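Local coordinates for protein N-acyl-D-glutamate deacylase (Bordetella bronchiseptica, PDB 3GIP) that hydrolyses the acyl amide of N-acyl-D-glutamate, probably by the metal-assisted attack of water usual in the amidohydrolase superfamily, with zinc bound in this structure, at residues N148-A153 against A194-A199; V182-G187 against G203-A208. One frame throughout, in Å; residues are numbered along the deposited sequence.

Contact 1: N148-A153 against A194-A199; sequences NLRLAA and AVAQAA
R150 meets V195 and A196 through the flat end of its side chain, which packs against the turn formed by those two residues. V195 CB and A196 N both sit over one face of the guanidinium, and CB is 3.7 Å from R150 NH1. V195 CG1 comes equally close, 3.7 Å from both R150 NH1 and R150 NH2, so the methyl spans two of the group's nitrogens. The two side chains cross at about a right angle. With chi1 of V195 at 179°, CG1 points opposite the backbone N and stands beside the carbonyl carbon, within contact of both terminal nitrogens. R150 NH2 is 3.8 Å from A196 N, and R150 NE is 4.3 Å from A196 CB. None of these pairs is a hydrogen bond. The R150 chain runs extended from CG to NE, and this carries the guanidinium across to 195-196, although the nearest CA atoms of the two segments, those of R150 and A196, are 9.2 Å apart.

Further out, the polar bonds that fix the group go to other residues. R150 NH2 forms a salt bridge with E200 OE1 in the first turn of helix 198-210, while NH1 donates to A159 O and, weakly, to P157 O. The 194-196 turn is held in its own right by R220, whose NH1 and NH2 bond A194 O and A196 O. Q197 then takes the N-cap position of helix 198-210. The chemistry divides by direction: V195 gives the buried cation aliphatic cover, the A196 backbone N lies over the same face without a hydrogen bond, and E200 takes NH2 while the carbonyls take NH1. Its charge is therefore probably well compensated by E200 despite burial.

Contact 2: V182-G187 against G203-A208; sequences VGFSTG and GLARVA
L204 is the first residue of segment 203-208, part of helix 198-210, to meet F184 of strand 183-187, laying its CB over one face of the ring. CB stands 4.0 Å from the centroid of the F184 ring and 22° off the ring normal, which makes a CH-pi contact displaced toward the rim; the shortest approach of L204 CB is 3.8 Å, to F184 CZ. At A205 the backbone takes over: its N is 3.8 Å from F184 CZ, and its CB lies farther off. One turn after L204, A208 CB comes in at the ring edge, near the ring plane, 4.0 Å from F184 CE2. The helix thus bounds the phenyl group on a face and along an edge. F184 reaches it with CG placed between the backbone N and the carbonyl carbon (chi1 75°), and the ring also stacks with H215 of the next strand, 214-218. The strand and helix segments run nearly antiparallel, at 154° with their axes 8.8 Å apart at closest. Strand 183-187, helix 198-210 and parallel strand 214-218 form a beta-alpha-beta unit of the TIM-barrel fold of amidohydrolases, F184 filling the layer between strand and helix.

From the N terminus the chain runs through helix 146-153, helix 163-179, strand 183-187, the turn at 194-196 and helix 198-210. Contact 1 closes a loop whose 40 intervening residues include helix 163-179 and the whole strand used by contact 2. Contact 2 closes a shorter loop of 15 residues, which contains the 194-199 side of contact 1. The segments alternate, so the two loops cross rather than nest. Contact 1 touches the turn leading into helix 198-210, contact 2 the helix itself. Their centres are 11 Å apart, and L149 CD1 packs 4.0 Å from L204 CD2, joining helix 146-153 to helix 198-210, which contact 2 ties to the barrel strand.

Contact 1: N148-A153 against A194-A199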
ATOM      1  N   ASN A 148     -10.590  11.613   6.933  1.00 15.02           N
ATOM      2  CA  ASN A 148     -11.431  11.154   8.038  1.00 15.57           C
ATOM      3  C   ASN A 148     -11.411  12.183   9.159  1.00 16.30           C
ATOM      4  O   ASN A 148     -12.455  12.514   9.729  1.00 16.48           O
ATOM      5  CB  ASN A 148     -10.927   9.818   8.589  1.00 16.02           C
ATOM      6  CG  ASN A 148     -11.257   8.653   7.687  1.00 16.56           C
ATOM      7  OD1 ASN A 148     -12.091   7.810   8.021  1.00 18.49           O
ATOM      8  ND2 ASN A 148     -10.603   8.595   6.534  1.00 13.45           N
ATOM      9  N   LEU A 149     -10.220  12.684   9.476  1.00 15.87           N
ATOM     10  CA  LEU A 149     -10.085  13.670  10.543  1.00 15.62           C
ATOM     11  C   LEU A 149     -10.928  14.901  10.252  1.00 16.94           C
ATOM     12  O   LEU A 149     -11.671  15.363  11.120  1.00 17.39           O
ATOM     13  CB  LEU A 149      -8.616  14.064  10.729  1.00 15.53           C
ATOM     14  CG  LEU A 149      -7.697  12.923  11.177  1.00 14.30           C
ATOM     15  CD1 LEU A 149      -6.277  13.446  11.309  1.00 15.13           C
ATOM     16  CD2 LEU A 149      -8.174  12.347  12.505  1.00 16.39           C
ATOM     17  N   ARG A 150     -10.822  15.429   9.036  1.00 15.94           N
ATOM     18  CA  ARG A 150     -11.600  16.600   8.659  1.00 15.83           C
ATOM     19  C   ARG A 150     -13.098  16.311   8.685  1.00 16.03           C
ATOM     20  O   ARG A 150     -13.881  17.102   9.211  1.00 16.72           O
ATOM     21  CB  ARG A 150     -11.218  17.093   7.258  1.00 17.10           C
ATOM     22  CG  ARG A 150     -10.216  18.229   7.247  1.00 18.01           C
ATOM     23  CD  ARG A 150     -10.235  18.978   5.919  1.00 17.72           C
ATOM     24  NE  ARG A 150      -9.507  20.239   6.020  1.00 17.46           N
ATOM     25  CZ  ARG A 150     -10.022  21.428   5.725  1.00 18.17           C
ATOM     26  NH1 ARG A 150     -11.273  21.527   5.299  1.00 18.97           N
ATOM     27  NH2 ARG A 150      -9.293  22.525   5.880  1.00 19.86           N
ATOM     28  N   LEU A 151     -13.497  15.179   8.112  1.00 15.58           N
ATOM     29  CA  LEU A 151     -14.912  14.821   8.058  1.00 15.60           C
ATOM     30  C   LEU A 151     -15.506  14.521   9.426  1.00 16.34           C
ATOM     31  O   LEU A 151     -16.720  14.620   9.616  1.00 17.11           O
ATOM     32  CB  LEU A 151     -15.117  13.615   7.142  1.00 16.45           C
ATOM     33  CG  LEU A 151     -14.710  13.819   5.680  1.00 16.60           C
ATOM     34  CD1 LEU A 151     -14.818  12.497   4.944  1.00 18.47           C
ATOM     35  CD2 LEU A 151     -15.590  14.882   5.033  1.00 17.76           C
ATOM     36  N   ALA A 152     -14.653  14.156  10.374  1.00 16.32           N
ATOM     37  CA  ALA A 152     -15.109  13.834  11.721  1.00 16.49           C
ATOM     38  C   ALA A 152     -15.102  15.040  12.652  1.00 18.44           C
ATOM     39  O   ALA A 152     -15.872  15.093  13.615  1.00 18.12           O
ATOM     40  CB  ALA A 152     -14.238  12.725  12.307  1.00 18.22           C
ATOM     41  N   ALA A 153     -14.245  16.012  12.359  1.00 16.09           N
ATOM     42  CA  ALA A 153     -14.116  17.189  13.208  1.00 16.51           C
ATOM     43  C   ALA A 153     -14.777  18.460  12.694  1.00 17.55           C
ATOM     44  O   ALA A 153     -15.037  19.379  13.472  1.00 19.70           O
ATOM     45  CB  ALA A 153     -12.635  17.461  13.476  1.00 18.28           C
ATOM     46  N   ALA A 194      -7.697  18.589   0.147  1.00 17.60           N
ATOM     47  CA  ALA A 194      -7.143  19.635  -0.703  1.00 17.08           C
ATOM     48  C   ALA A 194      -7.340  21.041  -0.140  1.00 18.12           C
ATOM     49  O   ALA A 194      -6.589  21.960  -0.469  1.00 19.44           O
ATOM     50  CB  ALA A 194      -7.759  19.542  -2.094  1.00 18.47           C
ATOM     51  N   VAL A 195      -8.354  21.204   0.706  1.00 17.75           N
ATOM     52  CA  VAL A 195      -8.653  22.502   1.304  1.00 18.85           C
ATOM     53  C   VAL A 195      -7.622  22.908   2.354  1.00 19.00           C
ATOM     54  O   VAL A 195      -7.428  24.096   2.619  1.00 20.42           O
ATOM     55  CB  VAL A 195     -10.054  22.485   1.967  1.00 19.96           C
ATOM     56  CG1 VAL A 195     -10.350  23.830   2.615  1.00 19.77           C
ATOM     57  CG2 VAL A 195     -11.113  22.151   0.930  1.00 21.26           C
ATOM     58  N   ALA A 196      -6.955  21.918   2.936  1.00 18.56           N
ATOM     59  CA  ALA A 196      -5.962  22.162   3.979  1.00 18.75           C
ATOM     60  C   ALA A 196      -4.769  23.004   3.539  1.00 19.81           C
ATOM     61  O   ALA A 196      -4.294  22.900   2.405  1.00 19.63           O
ATOM     62  CB  ALA A 196      -5.470  20.829   4.543  1.00 19.03           C
ATOM     63  N   GLN A 197      -4.300  23.847   4.453  1.00 19.50           N
ATOM     64  CA  GLN A 197      -3.143  24.696   4.209  1.00 21.07           C
ATOM     65  C   GLN A 197      -1.992  24.202   5.078  1.00 19.46           C
ATOM     66  O   GLN A 197      -2.171  23.309   5.908  1.00 18.47           O
ATOM     67  CB  GLN A 197      -3.468  26.156   4.537  1.00 25.11           C
ATOM     68  CG  GLN A 197      -4.508  26.764   3.611  1.00 30.40           C
ATOM     69  CD  GLN A 197      -4.662  28.262   3.799  1.00 34.16           C
ATOM     70  OE1 GLN A 197      -5.422  28.913   3.080  1.00 37.57           O
ATOM     71  NE2 GLN A 197      -3.940  28.817   4.766  1.00 37.13           N
ATOM     72  N   ALA A 198      -0.814  24.786   4.888  1.00 18.99           N
ATOM     73  CA  ALA A 198       0.376  24.382   5.628  1.00 19.19           C
ATOM     74  C   ALA A 198       0.197  24.232   7.139  1.00 18.36           C
ATOM     75  O   ALA A 198       0.561  23.205   7.702  1.00 19.08           O
ATOM     76  CB  ALA A 198       1.518  25.349   5.332  1.00 18.29           C
ATOM     77  N   ALA A 199      -0.362  25.246   7.794  1.00 18.64           N
ATOM     78  CA  ALA A 199      -0.552  25.201   9.245  1.00 18.33           C
ATOM     79  C   ALA A 199      -1.318  23.974   9.736  1.00 17.47           C
ATOM     80  O   ALA A 199      -0.976  23.388  10.766  1.00 17.90           O
ATOM     81  CB  ALA A 199      -1.256  26.475   9.717  1.00 18.95           C
TER

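Contact 2: V182-G187 against G203-A208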
ATOM      1  N   VAL A 182       0.133   3.754  12.897  1.00 16.43           N
ATOM      2  CA  VAL A 182       1.518   4.044  12.544  1.00 15.17           C
ATOM      3  C   VAL A 182       1.766   5.468  12.050  1.00 14.85           C
ATOM      4  O   VAL A 182       2.907   5.852  11.801  1.00 15.61           O
ATOM      5  CB  VAL A 182       2.042   3.047  11.477  1.00 15.28           C
ATOM      6  CG1 VAL A 182       2.132   1.655  12.072  1.00 16.51           C
ATOM      7  CG2 VAL A 182       1.122   3.037  10.259  1.00 14.92           C
ATOM      8  N   GLY A 183       0.701   6.250  11.919  1.00 13.98           N
ATOM      9  CA  GLY A 183       0.840   7.618  11.461  1.00 13.86           C
ATOM     10  C   GLY A 183      -0.445   8.074  10.807  1.00 14.00           C
ATOM     11  O   GLY A 183      -1.496   7.467  11.014  1.00 14.76           O
ATOM     12  N   PHE A 184      -0.374   9.149  10.031  1.00 13.29           N
ATOM     13  CA  PHE A 184      -1.552   9.639   9.336  1.00 13.47           C
ATOM     14  C   PHE A 184      -1.216   9.814   7.859  1.00 14.20           C
ATOM     15  O   PHE A 184      -0.046   9.978   7.489  1.00 12.98           O
ATOM     16  CB  PHE A 184      -2.043  10.960   9.953  1.00 14.39           C
ATOM     17  CG  PHE A 184      -1.210  12.160   9.597  1.00 13.11           C
ATOM     18  CD1 PHE A 184      -1.656  13.067   8.644  1.00 14.06           C
ATOM     19  CD2 PHE A 184       0.008  12.397  10.232  1.00 13.88           C
ATOM     20  CE1 PHE A 184      -0.901  14.202   8.326  1.00 14.17           C
ATOM     21  CE2 PHE A 184       0.772  13.527   9.922  1.00 12.48           C
ATOM     22  CZ  PHE A 184       0.313  14.430   8.967  1.00 13.19           C
ATOM     23  N   SER A 185      -2.236   9.756   7.015  1.00 13.28           N
ATOM     24  CA  SER A 185      -2.021   9.915   5.587  1.00 13.66           C
ATOM     25  C   SER A 185      -2.824  11.093   5.077  1.00 14.28           C
ATOM     26  O   SER A 185      -3.841  11.461   5.666  1.00 14.98           O
ATOM     27  CB  SER A 185      -2.460   8.654   4.841  1.00 13.14           C
ATOM     28  OG  SER A 185      -3.873   8.493   4.888  1.00 14.01           O
ATOM     29  N   THR A 186      -2.356  11.692   3.989  1.00 13.75           N
ATOM     30  CA  THR A 186      -3.070  12.798   3.371  1.00 13.68           C
ATOM     31  C   THR A 186      -3.394  12.444   1.924  1.00 14.34           C
ATOM     32  O   THR A 186      -2.709  11.623   1.302  1.00 14.79           O
ATOM     33  CB  THR A 186      -2.252  14.114   3.387  1.00 14.37           C
ATOM     34  OG1 THR A 186      -0.921  13.870   2.910  1.00 13.14           O
ATOM     35  CG2 THR A 186      -2.187  14.686   4.792  1.00 13.66           C
ATOM     36  N   GLY A 187      -4.462  13.047   1.415  1.00 13.76           N
ATOM     37  CA  GLY A 187      -4.881  12.853   0.035  1.00 14.37           C
ATOM     38  C   GLY A 187      -5.131  14.264  -0.455  1.00 14.15           C
ATOM     39  O   GLY A 187      -6.276  14.683  -0.645  1.00 15.13           O
ATOM     40  N   GLY A 203       0.441  20.969  11.885  1.00 15.76           N
ATOM     41  CA  GLY A 203      -0.062  20.672  13.213  1.00 16.08           C
ATOM     42  C   GLY A 203      -0.159  19.175  13.432  1.00 16.78           C
ATOM     43  O   GLY A 203       0.251  18.659  14.473  1.00 16.48           O
ATOM     44  N   LEU A 204      -0.697  18.466  12.443  1.00 15.58           N
ATOM     45  CA  LEU A 204      -0.832  17.019  12.542  1.00 16.01           C
ATOM     46  C   LEU A 204       0.548  16.370  12.514  1.00 14.98           C
ATOM     47  O   LEU A 204       0.808  15.402  13.234  1.00 15.09           O
ATOM     48  CB  LEU A 204      -1.690  16.495  11.386  1.00 16.24           C
ATOM     49  CG  LEU A 204      -3.143  16.980  11.425  1.00 15.31           C
ATOM     50  CD1 LEU A 204      -3.868  16.589  10.144  1.00 17.49           C
ATOM     51  CD2 LEU A 204      -3.843  16.382  12.637  1.00 17.73           C
ATOM     52  N   ALA A 205       1.434  16.914  11.686  1.00 15.03           N
ATOM     53  CA  ALA A 205       2.791  16.393  11.567  1.00 15.34           C
ATOM     54  C   ALA A 205       3.558  16.504  12.886  1.00 15.83           C
ATOM     55  O   ALA A 205       4.362  15.631  13.218  1.00 15.91           O
ATOM     56  CB  ALA A 205       3.538  17.131  10.454  1.00 16.67           C
ATOM     57  N   ARG A 206       3.313  17.574  13.638  1.00 17.71           N
ATOM     58  CA  ARG A 206       3.990  17.752  14.921  1.00 17.31           C
ATOM     59  C   ARG A 206       3.554  16.659  15.889  1.00 17.60           C
ATOM     60  O   ARG A 206       4.361  16.135  16.661  1.00 18.03           O
ATOM     61  CB  ARG A 206       3.675  19.126  15.525  1.00 18.26           C
ATOM     62  CG  ARG A 206       4.321  20.303  14.812  1.00 18.90           C
ATOM     63  CD  ARG A 206       4.357  21.536  15.716  1.00 19.94           C
ATOM     64  NE  ARG A 206       3.022  21.970  16.127  1.00 21.17           N
ATOM     65  CZ  ARG A 206       2.181  22.648  15.353  1.00 20.78           C
ATOM     66  NH1 ARG A 206       2.530  22.977  14.117  1.00 23.25           N
ATOM     67  NH2 ARG A 206       0.986  22.996  15.815  1.00 22.97           N
ATOM     68  N   VAL A 207       2.269  16.323  15.852  1.00 17.10           N
ATOM     69  CA  VAL A 207       1.731  15.281  16.715  1.00 17.47           C
ATOM     70  C   VAL A 207       2.362  13.937  16.357  1.00 17.80           C
ATOM     71  O   VAL A 207       2.734  13.160  17.235  1.00 18.74           O
ATOM     72  CB  VAL A 207       0.194  15.178  16.572  1.00 18.72           C
ATOM     73  CG1 VAL A 207      -0.333  14.006  17.386  1.00 18.86           C
ATOM     74  CG2 VAL A 207      -0.454  16.479  17.029  1.00 19.56           C
ATOM     75  N   ALA A 208       2.484  13.665  15.060  1.00 16.88           N
ATOM     76  CA  ALA A 208       3.074  12.408  14.611  1.00 16.65           C
ATOM     77  C   ALA A 208       4.571  12.367  14.923  1.00 16.55           C
ATOM     78  O   ALA A 208       5.081  11.378  15.452  1.00 16.36           O
ATOM     79  CB  ALA A 208       2.845  12.235  13.109  1.00 16.88           C
TER